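Side-chain contact in CDP-4-keto-6-deoxy-D-glucose-3-dehydrase (Yersinia pseudotuberculosis, PDB 3BB8), which probably dehydrates CDP-4-keto-6-deoxy-D-glucose at C3 with pyridoxal phosphate, a step in making lipopolysaccharide sugars: residues A93-A96 against L97-P100. The protein carries 1 engineered substitution. Sequence-based numbering, arbitrary orientation.
Sequences ALTA and LTSP
With chi1 at 71°, Thr98 places OG1 between its own backbone N and carbonyl carbon, and the hydroxyl appears to turn back to the carbonyl of Thr95. Thr98 OG1 is modelled 2.4 Å from Thr95 O, too short to be taken at face value. The firm bond to Thr95 O is that from Thr98 N, at 2.8 Å; the hydroxyl seems to approach the same oxygen. Threonine suits this place because a short beta-branched side chain can carry a hydroxyl back to the last turn of the helix and still offer a methyl, here beside the backbone N; the side chain also touches Leu107. One residue on, Ser99 N bonds to Ala96 O (3.1 Å), closing a type I beta turn from Ala96 to Ser99; the bond from Leu97 N to Leu94 O is weak. Leu97 CG, anti to its carbonyl carbon, sits 3.6 Å from Ala93 O, and the leucine side chain fills an apolar site against Trp187 and Ile189 of strand 187-191. Thr95 OG1 is held by Leu91 O and Asn130 OD1, while Ser99 OG bonds to Lys101 N. Helix 86-96, which starts at the cofactor-binding Gly86 and Ser87, leads into the loop before strand 112-115; Ala93 and Leu94 also pack on Ile189, and small Ala96 meets Ile240 and Ile241 of helix 235-245.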
loop_
_atom_site.group_PDB
_atom_site.type_symbol
_atom_site.label_atom_id
_atom_site.label_comp_id
_atom_site.label_asym_id
_atom_site.label_seq_id
_atom_site.Cartn_x
_atom_site.Cartn_y
_atom_site.Cartn_z
ATOM N N ALA A 93 1.991 6.949 10.069
ATOM C CA ALA A 93 1.981 7.559 11.398
ATOM C C ALA A 93 3.338 8.164 11.754
ATOM O O ALA A 93 3.421 9.323 12.157
ATOM C CB ALA A 93 1.579 6.517 12.443
ATOM N N LEU A 94 4.403 7.384 11.586
ATOM C CA LEU A 94 5.757 7.843 11.900
ATOM C C LEU A 94 6.275 8.867 10.890
ATOM O O LEU A 94 6.928 9.837 11.267
ATOM C CB LEU A 94 6.711 6.643 11.951
ATOM C CG LEU A 94 8.124 6.723 12.543
ATOM C CD1 LEU A 94 9.058 7.533 11.641
ATOM C CD2 LEU A 94 8.045 7.314 13.936
ATOM N N THR A 95 5.981 8.651 9.614
ATOM C CA THR A 95 6.439 9.546 8.559
ATOM C C THR A 95 5.844 10.935 8.692
ATOM O O THR A 95 6.541 11.930 8.536
ATOM C CB THR A 95 6.084 8.990 7.166
ATOM O OG1 THR A 95 6.713 7.716 7.000
ATOM C CG2 THR A 95 6.558 9.958 6.061
ATOM N N ALA A 96 4.553 10.989 8.987
ATOM C CA ALA A 96 3.838 12.238 9.156
ATOM C C ALA A 96 4.496 13.149 10.191
ATOM O O ALA A 96 4.500 14.374 10.044
ATOM C CB ALA A 96 2.432 11.945 9.563
ATOM N N LEU A 97 5.051 12.555 11.239
ATOM C CA LEU A 97 5.695 13.340 12.279
ATOM C C LEU A 97 7.016 13.917 11.797
ATOM O O LEU A 97 7.717 14.573 12.568
ATOM C CB LEU A 97 5.937 12.484 13.521
ATOM C CG LEU A 97 4.705 11.923 14.231
ATOM C CD1 LEU A 97 5.125 11.111 15.454
ATOM C CD2 LEU A 97 3.804 13.064 14.642
ATOM N N THR A 98 7.366 13.666 10.535
ATOM C CA THR A 98 8.619 14.194 9.984
ATOM C C THR A 98 8.331 15.459 9.177
ATOM O O THR A 98 9.249 16.117 8.677
ATOM C CB THR A 98 9.321 13.200 9.028
ATOM O OG1 THR A 98 8.559 13.100 7.819
ATOM C CG2 THR A 98 9.448 11.816 9.670
ATOM N N SER A 99 7.049 15.781 9.049
ATOM C CA SER A 99 6.609 16.952 8.304
ATOM C C SER A 99 7.160 18.265 8.840
ATOM O O SER A 99 7.043 18.555 10.029
ATOM C CB SER A 99 5.087 17.039 8.317
ATOM O OG SER A 99 4.672 18.299 7.823
ATOM N N PRO A 100 7.756 19.088 7.960
ATOM C CA PRO A 100 8.306 20.374 8.396
ATOM C C PRO A 100 7.228 21.309 8.951
ATOM O O PRO A 100 7.536 22.353 9.516
ATOM C CB PRO A 100 8.980 20.914 7.133
ATOM C CG PRO A 100 8.190 20.271 6.018
ATOM C CD PRO A 100 8.001 18.866 6.522
#